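E3 SUMO-protein ligase SIZ1 (Saccharomyces cerevisiae, PDB 3I2D) acts as a SUMO E3 ligase that promotes attachment of SUMO to septins and PCNA, using a zinc-binding SP-RING that works with the conjugating enzyme UBC9. Local coordinates at residues 118-123 and 202-207; 140-145 and 188-193; 150-155 and 169-174; 261-266 and 274-279. All blocks are in the same frame, centred on the assembly; numbering follows the deposited sequence.

Interaction 1 (118-123 and 202-207); sequences RLYLFS and VEMITP
Tyr120 meets Val202 and Met204 from the ring's inner carbon to its hydroxyl. From CB the ring leaves beside the backbone N, with CG anti to the carbonyl carbon (chi1 -80°), and this lays one face against Val202. CG2 of Val202 sits over that face, offset toward the rim, 3.7 Å from CD2 of Tyr120 in a CH-pi contact. Further out, CZ of Tyr120 meets CE of Met204 at 3.7 Å, and at the tip OH meets the same CE at 3.4 Å; SD of Met204 stands obliquely to the Tyr120 ring, 5.5 Å from its centroid, a Met-aromatic contact. Strands 117-125 and 195-204 are antiparallel neighbours in one PINIT-domain sheet, paired here by Arg118 N to Val202 O (2.9 Å) and Val202 N to Arg118 O (2.8 Å). The bendable Met204 chain also brings its CG to CG of Arg118, at 3.6 Å, while the guanidinium leads away to a salt bridge with Asp170. With an alanine in place of Tyr120, Val202 CG2 and the Met204 methyl would probably lose the ring they rest on, leaving a gap in a buried layer. Beta-branched Val202 suits its place: its second methyl, CG1, turns to the edge of the Phe122 ring, 4.3 Å from CE1.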
# COMPACT_ATOMS: atom_id res chain seq x y z
N ARG A 118 5.61 -9.09 10.96
CA ARG A 118 6.60 -8.15 11.46
C ARG A 118 6.02 -7.22 12.50
O ARG A 118 4.82 -6.96 12.51
CB ARG A 118 7.17 -7.34 10.30
CG ARG A 118 7.48 -8.19 9.08
CD ARG A 118 8.91 -8.01 8.65
NE ARG A 118 9.84 -8.25 9.75
CZ ARG A 118 11.14 -7.99 9.68
NH1 ARG A 118 11.67 -7.50 8.57
NH2 ARG A 118 11.92 -8.22 10.74
N LEU A 119 6.87 -6.71 13.39
CA LEU A 119 6.44 -5.80 14.44
C LEU A 119 6.68 -4.35 14.00
O LEU A 119 7.82 -3.89 13.95
CB LEU A 119 7.21 -6.08 15.72
CG LEU A 119 6.59 -5.74 17.06
CD1 LEU A 119 7.69 -5.16 17.92
CD2 LEU A 119 5.42 -4.76 16.92
N TYR A 120 5.61 -3.64 13.66
CA TYR A 120 5.74 -2.26 13.20
C TYR A 120 5.36 -1.25 14.26
O TYR A 120 4.42 -1.45 15.03
CB TYR A 120 4.86 -2.04 11.96
CG TYR A 120 5.45 -2.55 10.66
CD1 TYR A 120 6.63 -3.30 10.64
CD2 TYR A 120 4.84 -2.25 9.44
CE1 TYR A 120 7.19 -3.72 9.44
CE2 TYR A 120 5.39 -2.68 8.23
CZ TYR A 120 6.57 -3.41 8.24
OH TYR A 120 7.12 -3.81 7.05
N LEU A 121 6.08 -0.15 14.31
CA LEU A 121 5.73 0.89 15.25
C LEU A 121 5.11 2.00 14.40
O LEU A 121 5.68 2.40 13.38
CB LEU A 121 6.96 1.38 15.98
CG LEU A 121 6.70 2.49 16.99
CD1 LEU A 121 5.66 2.05 18.01
CD2 LEU A 121 8.03 2.85 17.64
N PHE A 122 3.93 2.45 14.80
CA PHE A 122 3.24 3.52 14.09
C PHE A 122 3.22 4.77 14.94
O PHE A 122 3.35 4.70 16.17
CB PHE A 122 1.78 3.15 13.77
CG PHE A 122 1.64 2.11 12.70
CD1 PHE A 122 1.96 0.79 12.95
CD2 PHE A 122 1.18 2.47 11.44
CE1 PHE A 122 1.84 -0.16 11.96
CE2 PHE A 122 1.06 1.53 10.44
CZ PHE A 122 1.39 0.21 10.70
N SER A 123 3.02 5.91 14.30
CA SER A 123 2.95 7.16 15.00
C SER A 123 1.95 8.04 14.29
O SER A 123 1.85 8.01 13.08
CB SER A 123 4.31 7.84 15.00
OG SER A 123 4.23 9.10 15.64
N VAL A 202 2.08 -6.96 12.27
CA VAL A 202 1.35 -6.86 11.02
C VAL A 202 1.77 -7.99 10.10
O VAL A 202 2.86 -8.56 10.23
CB VAL A 202 1.63 -5.52 10.29
CG1 VAL A 202 1.33 -4.33 11.22
CG2 VAL A 202 3.07 -5.48 9.80
N GLU A 203 0.89 -8.31 9.16
CA GLU A 203 1.19 -9.35 8.22
C GLU A 203 1.60 -8.73 6.89
O GLU A 203 0.87 -7.91 6.32
CB GLU A 203 -0.03 -10.25 7.99
CG GLU A 203 0.28 -11.43 7.06
CD GLU A 203 -0.92 -12.32 6.76
OE1 GLU A 203 -1.41 -13.00 7.70
OE2 GLU A 203 -1.38 -12.33 5.60
N MET A 204 2.78 -9.11 6.42
CA MET A 204 3.28 -8.63 5.15
C MET A 204 2.41 -9.22 4.06
O MET A 204 2.20 -10.43 4.03
CB MET A 204 4.70 -9.13 4.92
CG MET A 204 5.72 -8.69 5.93
SD MET A 204 6.10 -6.97 5.70
CE MET A 204 4.72 -6.21 6.59
N ILE A 205 1.87 -8.37 3.19
CA ILE A 205 1.10 -8.90 2.08
C ILE A 205 1.97 -8.63 0.88
O ILE A 205 2.48 -7.53 0.68
CB ILE A 205 -0.27 -8.25 1.89
CG1 ILE A 205 -1.21 -8.69 3.01
CG2 ILE A 205 -0.86 -8.68 0.53
CD1 ILE A 205 -2.64 -8.22 2.83
N THR A 206 2.15 -9.66 0.09
CA THR A 206 3.03 -9.60 -1.05
C THR A 206 2.43 -9.13 -2.38
O THR A 206 1.23 -9.28 -2.64
CB THR A 206 3.71 -10.97 -1.17
OG1 THR A 206 5.11 -10.80 -0.94
CG2 THR A 206 3.45 -11.62 -2.52
N PRO A 207 3.27 -8.51 -3.22
CA PRO A 207 2.80 -8.05 -4.53
C PRO A 207 2.10 -9.18 -5.30
O PRO A 207 1.01 -8.98 -5.84
CB PRO A 207 4.09 -7.57 -5.19
CG PRO A 207 4.82 -6.94 -4.03
CD PRO A 207 4.59 -7.94 -2.89

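Interaction 2 (140-145 and 188-193); sequences PFPNEL and YAFTTK
Tyr188 has CG between its backbone N and carbonyl carbon (chi1 53°), and its CB rests against CG of Pro140 at 4.0 Å while the ring leads away. Thr191 is turned similarly (chi1 54°): OG1 takes the inner position, and the methyl CG2 is left to meet CB of Pro140 at 3.9 Å. The rigid Pro140 ring touches both, CG on the Tyr188 methylene and CB on the Thr191 methyl. Polar ends look elsewhere, Tyr188 OH to Glu88 N, and Thr191 OG1 to Glu88 O and Thr90 N. Pro142, preceded by a cis peptide, lays CD 4.2 Å from CD1 of Phe190 and its CG near CB of Ala189. A water bridges the two backbones, donating to Pro142 O at 2.8 Å and accepting from Ala189 N at 3.0 Å. Within 140-145, ND2 of Asn143 gives a nearly straight bond of 2.9 Å to Pro140 O, three residues back, in the plane of its own amide. The backbone of Glu144 is hydrogen-bonded to Ile187. The arrangement belongs to the antiparallel sheet of the PINIT domain in which strands 143-147 and 182-191 are neighbours, near the corner the chain turns at Phe190.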
# COMPACT_ATOMS: atom_id res chain seq x y z
N PRO A 140 7.26 12.42 14.97
CA PRO A 140 7.75 13.79 15.13
C PRO A 140 9.20 13.87 14.62
O PRO A 140 9.94 12.91 14.73
CB PRO A 140 7.66 14.02 16.63
CG PRO A 140 7.88 12.65 17.19
CD PRO A 140 7.01 11.80 16.29
N PHE A 141 9.58 15.01 14.05
CA PHE A 141 10.92 15.23 13.53
C PHE A 141 11.56 16.40 14.27
O PHE A 141 10.91 17.42 14.50
CB PHE A 141 10.87 15.56 12.04
CG PHE A 141 12.22 15.72 11.40
CD1 PHE A 141 12.85 14.63 10.79
CD2 PHE A 141 12.86 16.96 11.39
CE1 PHE A 141 14.09 14.78 10.18
CE2 PHE A 141 14.11 17.12 10.78
CZ PHE A 141 14.72 16.03 10.17
N PRO A 142 12.82 16.26 14.69
CA PRO A 142 13.71 15.12 14.51
C PRO A 142 13.46 14.04 15.57
O PRO A 142 12.86 14.31 16.62
CB PRO A 142 15.09 15.74 14.67
CG PRO A 142 14.82 16.73 15.82
CD PRO A 142 13.48 17.35 15.44
N ASN A 143 13.90 12.82 15.31
CA ASN A 143 13.71 11.76 16.29
C ASN A 143 14.76 10.68 16.14
O ASN A 143 15.47 10.61 15.14
CB ASN A 143 12.31 11.14 16.16
CG ASN A 143 12.19 10.15 15.00
OD1 ASN A 143 12.86 9.12 14.99
ND2 ASN A 143 11.32 10.44 14.04
N GLU A 144 14.89 9.87 17.17
CA GLU A 144 15.81 8.76 17.14
C GLU A 144 15.12 7.61 17.84
O GLU A 144 14.77 7.72 19.01
CB GLU A 144 17.11 9.07 17.85
CG GLU A 144 18.00 7.85 17.86
CD GLU A 144 19.41 8.17 18.25
OE1 GLU A 144 20.04 8.99 17.53
OE2 GLU A 144 19.88 7.60 19.26
N LEU A 145 14.91 6.53 17.10
CA LEU A 145 14.24 5.36 17.65
C LEU A 145 15.25 4.25 17.92
O LEU A 145 16.11 3.95 17.09
CB LEU A 145 13.18 4.85 16.67
CG LEU A 145 12.31 3.69 17.14
CD1 LEU A 145 11.43 4.12 18.32
CD2 LEU A 145 11.45 3.24 15.99
N TYR A 188 12.69 12.44 20.96
CA TYR A 188 12.25 13.50 20.07
C TYR A 188 12.67 14.86 20.61
O TYR A 188 13.22 14.96 21.72
CB TYR A 188 10.74 13.45 19.91
CG TYR A 188 9.99 13.45 21.22
CD1 TYR A 188 9.47 14.62 21.75
CD2 TYR A 188 9.79 12.26 21.91
CE1 TYR A 188 8.76 14.61 22.96
CE2 TYR A 188 9.08 12.24 23.12
CZ TYR A 188 8.57 13.41 23.64
OH TYR A 188 7.90 13.39 24.83
N ALA A 189 12.42 15.90 19.83
CA ALA A 189 12.79 17.26 20.23
C ALA A 189 12.02 18.32 19.47
O ALA A 189 11.71 18.15 18.31
CB ALA A 189 14.28 17.47 20.00
N PHE A 190 11.71 19.42 20.14
CA PHE A 190 11.02 20.54 19.49
C PHE A 190 9.71 20.14 18.86
O PHE A 190 9.52 20.27 17.64
CB PHE A 190 11.92 21.15 18.43
CG PHE A 190 13.37 21.12 18.80
CD1 PHE A 190 14.32 20.65 17.90
CD2 PHE A 190 13.78 21.56 20.05
CE1 PHE A 190 15.66 20.61 18.24
CE2 PHE A 190 15.12 21.52 20.41
CZ PHE A 190 16.06 21.05 19.50
N THR A 191 8.80 19.65 19.68
CA THR A 191 7.50 19.25 19.18
C THR A 191 6.44 20.29 19.53
O THR A 191 6.36 20.76 20.66
CB THR A 191 7.12 17.89 19.77
OG1 THR A 191 7.21 17.94 21.20
CG2 THR A 191 8.06 16.83 19.25
N THR A 192 5.62 20.65 18.54
CA THR A 192 4.54 21.62 18.73
C THR A 192 3.19 20.91 18.85
O THR A 192 2.19 21.52 19.18
CB THR A 192 4.42 22.60 17.56
OG1 THR A 192 4.15 21.87 16.35
CG2 THR A 192 5.70 23.42 17.41
N LYS A 193 3.17 19.61 18.57
CA LYS A 193 1.94 18.84 18.64
C LYS A 193 2.20 17.54 19.39
O LYS A 193 3.35 17.15 19.54
CB LYS A 193 1.45 18.55 17.22
CG LYS A 193 1.66 19.73 16.30
CD LYS A 193 0.68 19.77 15.14
CE LYS A 193 -0.77 19.89 15.60
NZ LYS A 193 -1.69 19.85 14.42
O HOH W 1 10.64 15.77 17.40

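Interaction 3 (150-155 and 169-174); sequences VQIKDN and ADLTPH
Ile152 lies at the middle of this contact, its three outer carbons each given a different neighbour in 169-174. CG1 stands beside the backbone N, anti to the carbonyl carbon (chi1 -66°), and the extended chi2 (167°) carries CD1 on to CD2 of Leu171, 3.3 Å away. CG2 branches the other way and reaches O of Asp170 at 3.8 Å, with CB of Ala169 a little farther. CG1 itself passes CD2 of His174 at 3.8 Å, the two side chains running alongside each other in opposite directions. A branched aliphatic residue suits this position, since one side chain must serve several neighbours at once in a buried spot.

His174 is the second large contributor. A flat ring suits this partly exposed place because it is broad enough to touch two residues: the CD2 side goes to Ile152, while ND1 meets CG1 of Val150 at 3.9 Å. The Val150 and His174 side chains cross at about a right angle, with CG1 approaching the ring obliquely, at the more exposed end of the contact. The backbone that carries His174 is fixed by a bond from its N to Leu171 O (2.9 Å), which closes the short 3-10 turn at 172-173, and its O accepts from Asn148 ND2. At the start of that turn, Thr172 OG1 donates to Asp170 OD1 at 2.7 Å.

The contact is made mainly by side chains, and it joins the edges of the two antiparallel sheets of the PINIT domain: strand 150-151 is the outermost strand of one, strand 169-170 of the other.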
# COMPACT_ATOMS: atom_id res chain seq x y z
N VAL A 150 19.55 -0.50 20.21
CA VAL A 150 20.01 -0.38 18.82
C VAL A 150 19.15 0.65 18.06
O VAL A 150 17.92 0.63 18.16
CB VAL A 150 19.91 -1.71 18.05
CG1 VAL A 150 20.64 -1.60 16.71
CG2 VAL A 150 20.47 -2.84 18.88
N GLN A 151 19.80 1.53 17.31
CA GLN A 151 19.07 2.53 16.55
C GLN A 151 18.46 1.92 15.30
O GLN A 151 19.14 1.26 14.53
CB GLN A 151 19.96 3.70 16.13
CG GLN A 151 19.13 4.88 15.62
CD GLN A 151 19.93 5.88 14.82
OE1 GLN A 151 20.25 5.65 13.66
NE2 GLN A 151 20.25 7.01 15.45
N ILE A 152 17.17 2.17 15.11
CA ILE A 152 16.42 1.65 13.98
C ILE A 152 16.35 2.62 12.81
O ILE A 152 15.67 3.64 12.87
CB ILE A 152 15.01 1.28 14.44
CG1 ILE A 152 15.09 0.12 15.42
CG2 ILE A 152 14.14 0.94 13.25
CD1 ILE A 152 13.81 -0.12 16.15
N LYS A 153 17.07 2.29 11.73
CA LYS A 153 17.09 3.09 10.51
C LYS A 153 15.65 3.11 10.00
O LYS A 153 14.93 2.13 10.16
CB LYS A 153 18.01 2.43 9.48
CG LYS A 153 18.14 3.17 8.14
CD LYS A 153 19.18 2.49 7.24
CE LYS A 153 19.33 3.20 5.90
NZ LYS A 153 20.37 2.56 5.05
N ASP A 154 15.22 4.22 9.41
CA ASP A 154 13.85 4.28 8.91
C ASP A 154 13.73 3.51 7.59
O ASP A 154 13.33 4.05 6.56
CB ASP A 154 13.43 5.75 8.71
CG ASP A 154 13.49 6.56 10.00
OD1 ASP A 154 12.97 6.09 11.04
OD2 ASP A 154 14.05 7.68 9.96
N ASN A 155 14.07 2.22 7.65
CA ASN A 155 14.02 1.36 6.48
C ASN A 155 13.20 0.09 6.69
O ASN A 155 13.52 -0.76 7.54
CB ASN A 155 15.45 0.99 6.07
CG ASN A 155 15.75 1.37 4.63
OD1 ASN A 155 15.26 0.74 3.69
ND2 ASN A 155 16.56 2.41 4.45
N ALA A 169 8.00 1.94 11.57
CA ALA A 169 9.35 1.45 11.78
C ALA A 169 9.35 -0.03 12.16
O ALA A 169 8.61 -0.46 13.03
CB ALA A 169 10.02 2.27 12.87
N ASP A 170 10.18 -0.81 11.47
CA ASP A 170 10.30 -2.24 11.69
C ASP A 170 11.19 -2.52 12.90
O ASP A 170 12.42 -2.38 12.79
CB ASP A 170 10.94 -2.90 10.46
CG ASP A 170 10.64 -4.38 10.36
OD1 ASP A 170 10.41 -5.02 11.41
OD2 ASP A 170 10.65 -4.93 9.23
N LEU A 171 10.60 -2.92 14.03
CA LEU A 171 11.36 -3.24 15.25
C LEU A 171 11.85 -4.69 15.25
O LEU A 171 12.84 -5.02 15.90
CB LEU A 171 10.50 -3.07 16.51
CG LEU A 171 9.69 -1.82 16.77
CD1 LEU A 171 8.85 -2.02 18.02
CD2 LEU A 171 10.62 -0.65 16.94
N THR A 172 11.13 -5.54 14.53
CA THR A 172 11.38 -6.97 14.45
C THR A 172 12.79 -7.55 14.48
O THR A 172 13.07 -8.44 15.28
CB THR A 172 10.67 -7.53 13.25
OG1 THR A 172 9.42 -6.84 13.09
CG2 THR A 172 10.39 -9.00 13.46
N PRO A 173 13.69 -7.07 13.62
CA PRO A 173 15.04 -7.63 13.65
C PRO A 173 15.86 -7.34 14.91
O PRO A 173 16.98 -7.81 15.03
CB PRO A 173 15.70 -7.05 12.40
CG PRO A 173 15.01 -5.73 12.24
CD PRO A 173 13.55 -6.09 12.52
N HIS A 174 15.30 -6.58 15.85
CA HIS A 174 16.03 -6.24 17.07
C HIS A 174 15.35 -6.70 18.35
O HIS A 174 15.73 -6.28 19.44
CB HIS A 174 16.26 -4.73 17.13
CG HIS A 174 16.89 -4.17 15.90
ND1 HIS A 174 18.19 -4.44 15.55
CD2 HIS A 174 16.36 -3.45 14.88
CE1 HIS A 174 18.44 -3.91 14.36
NE2 HIS A 174 17.34 -3.31 13.93

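Interaction 4 (261-266 and 274-279)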
# COMPACT_ATOMS: atom_id res chain seq x y z
N TYR A 261 0.19 -9.63 -17.52
CA TYR A 261 -1.11 -9.48 -16.86
C TYR A 261 -1.68 -8.11 -17.22
O TYR A 261 -1.59 -7.17 -16.42
CB TYR A 261 -0.96 -9.58 -15.34
CG TYR A 261 -0.27 -10.82 -14.87
CD1 TYR A 261 1.11 -10.84 -14.66
CD2 TYR A 261 -0.99 -12.00 -14.66
CE1 TYR A 261 1.75 -12.00 -14.24
CE2 TYR A 261 -0.36 -13.16 -14.24
CZ TYR A 261 1.00 -13.16 -14.03
OH TYR A 261 1.62 -14.32 -13.62
N PRO A 262 -2.30 -7.98 -18.41
CA PRO A 262 -2.86 -6.72 -18.88
C PRO A 262 -3.96 -6.26 -17.96
O PRO A 262 -4.88 -7.01 -17.66
CB PRO A 262 -3.41 -7.07 -20.27
CG PRO A 262 -2.84 -8.41 -20.58
CD PRO A 262 -2.80 -9.08 -19.25
N SER A 263 -3.88 -5.01 -17.52
CA SER A 263 -4.89 -4.52 -16.63
C SER A 263 -5.07 -3.01 -16.59
O SER A 263 -4.33 -2.26 -17.20
CB SER A 263 -4.62 -5.07 -15.23
OG SER A 263 -3.25 -5.02 -14.92
N LYS A 264 -6.08 -2.59 -15.85
CA LYS A 264 -6.41 -1.18 -15.69
C LYS A 264 -7.64 -1.16 -14.80
O LYS A 264 -8.30 -2.19 -14.65
CB LYS A 264 -6.73 -0.54 -17.05
CG LYS A 264 -7.89 -1.20 -17.81
CD LYS A 264 -7.87 -0.79 -19.28
CE LYS A 264 -8.99 -1.47 -20.05
NZ LYS A 264 -8.84 -1.25 -21.52
N SER A 265 -7.93 -0.00 -14.21
CA SER A 265 -9.11 0.15 -13.37
C SER A 265 -10.30 0.03 -14.29
O SER A 265 -10.23 0.41 -15.47
CB SER A 265 -9.14 1.54 -12.71
OG SER A 265 -10.27 1.69 -11.84
N ILE A 266 -11.39 -0.50 -13.77
CA ILE A 266 -12.60 -0.62 -14.58
C ILE A 266 -13.06 0.82 -14.88
O ILE A 266 -13.85 1.07 -15.81
CB ILE A 266 -13.67 -1.40 -13.82
CG1 ILE A 266 -14.07 -0.64 -12.55
CG2 ILE A 266 -13.13 -2.79 -13.48
CD1 ILE A 266 -15.04 -1.40 -11.67
N PHE A 274 -1.62 -2.08 -18.50
CA PHE A 274 -0.27 -2.10 -17.94
C PHE A 274 -0.18 -3.40 -17.16
O PHE A 274 -1.20 -3.98 -16.82
CB PHE A 274 -0.03 -0.89 -17.03
CG PHE A 274 -1.08 -0.73 -15.99
CD1 PHE A 274 -2.15 0.12 -16.21
CD2 PHE A 274 -1.00 -1.43 -14.79
CE1 PHE A 274 -3.14 0.27 -15.24
CE2 PHE A 274 -1.97 -1.30 -13.83
CZ PHE A 274 -3.06 -0.43 -14.05
N ASP A 275 1.03 -3.85 -16.86
CA ASP A 275 1.18 -5.11 -16.16
C ASP A 275 0.84 -5.04 -14.68
O ASP A 275 1.50 -4.35 -13.92
CB ASP A 275 2.60 -5.63 -16.36
CG ASP A 275 2.74 -7.06 -15.92
OD1 ASP A 275 3.07 -7.29 -14.74
OD2 ASP A 275 2.48 -7.97 -16.74
N ALA A 276 -0.19 -5.79 -14.27
CA ALA A 276 -0.62 -5.76 -12.86
C ALA A 276 0.50 -6.17 -11.91
O ALA A 276 0.55 -5.71 -10.76
CB ALA A 276 -1.85 -6.65 -12.64
N LEU A 277 1.40 -7.02 -12.37
CA LEU A 277 2.47 -7.42 -11.48
C LEU A 277 3.45 -6.28 -11.26
O LEU A 277 3.86 -6.04 -10.12
CB LEU A 277 3.22 -8.65 -12.01
CG LEU A 277 4.21 -9.18 -10.97
CD1 LEU A 277 3.49 -9.50 -9.66
CD2 LEU A 277 4.89 -10.39 -11.52
N TRP A 278 3.81 -5.58 -12.33
CA TRP A 278 4.74 -4.48 -12.19
C TRP A 278 4.07 -3.33 -11.49
O TRP A 278 4.67 -2.68 -10.64
CB TRP A 278 5.29 -4.01 -13.55
CG TRP A 278 6.40 -4.88 -14.08
CD1 TRP A 278 6.26 -5.98 -14.87
CD2 TRP A 278 7.80 -4.73 -13.85
NE1 TRP A 278 7.49 -6.53 -15.15
CE2 TRP A 278 8.46 -5.78 -14.53
CE3 TRP A 278 8.57 -3.81 -13.12
CZ2 TRP A 278 9.85 -5.94 -14.52
CZ3 TRP A 278 9.95 -3.97 -13.11
CH2 TRP A 278 10.58 -5.03 -13.80
N PHE A 279 2.82 -3.07 -11.83
CA PHE A 279 2.13 -1.99 -11.16
C PHE A 279 2.21 -2.17 -9.64
O PHE A 279 2.48 -1.21 -8.90
CB PHE A 279 0.67 -1.95 -11.59
CG PHE A 279 -0.13 -0.90 -10.89
CD1 PHE A 279 0.04 0.44 -11.20
CD2 PHE A 279 -1.06 -1.25 -9.92
CE1 PHE A 279 -0.70 1.44 -10.54
CE2 PHE A 279 -1.81 -0.27 -9.25
CZ PHE A 279 -1.63 1.08 -9.57
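Strands 262-265 and 274-275 run antiparallel, with Ser263 and Phe274 forming a hydrogen-bonded pair through Ser263 N to Phe274 O (3.0 Å) and Phe274 N to Ser263 O (3.0 Å). This is the beta hairpin of the SP-RING zinc finger, and its second strand leads directly into helix 276-285. Where strand becomes helix, Ala276 N donates to Tyr261 O at 2.9 Å, in the carbonyl plane, tying the first helical turn to the hairpin.

Asp275 is the N-cap. Its CG points anti to the backbone N (chi1 -168°), and OD1 accepts from Trp278 N at 3.0 Å on its anti lone pair, and weakly from Leu277 N. OD2 instead receives Tyr261 N at 2.9 Å, from above the carboxylate plane, and also Lys260 N. An acid suits a helix start, whose N-H groups would probably stabilise its negative charge. With an alanine in place of Asp275, the N-H groups of Trp278 and Tyr261 would probably both lose their acceptor, leaving the helix start uncapped and its tie to the hairpin weaker. Tyr261 adds apolar contact, its CD1 4.0 Å from CB of Leu277 and lying alongside.

On the zinc side, the extended Lys264 chain sends NZ to the backbone O of His270, a zinc ligand, and the Phe274 side chain is about 4 Å from that of the ligand Cys291. One face of the Phe274 ring takes O of Ser263, 3.3 Å above the plane and offset toward the rim.

Interactions 1, 2 and 3 belong to the PINIT domain, interaction 4 to the SP-RING. Interactions 1 and 3, centres 12 Å apart, share a sheet and a 2.8 Å salt bridge from Arg118 NH1 to Asp170 OD2. Interactions 2 and 3 meet in the other sheet, where Leu145 O and Ile152 N, 2.9 Å apart, probably hydrogen-bond. Leu121 CD2 against Leu145 CD1, at 3.7 Å, connects interactions 1 and 2. Segment 202-207 leaves the PINIT sheet toward the zinc finger, bringing interactions 1 and 4 to about 5 Å between nearest atoms. Only interaction 4 adjoins the zinc ion, about 5 Å from the Lys264 side chain; interaction 2 lies farthest from interaction 4, their centres 40 Å apart.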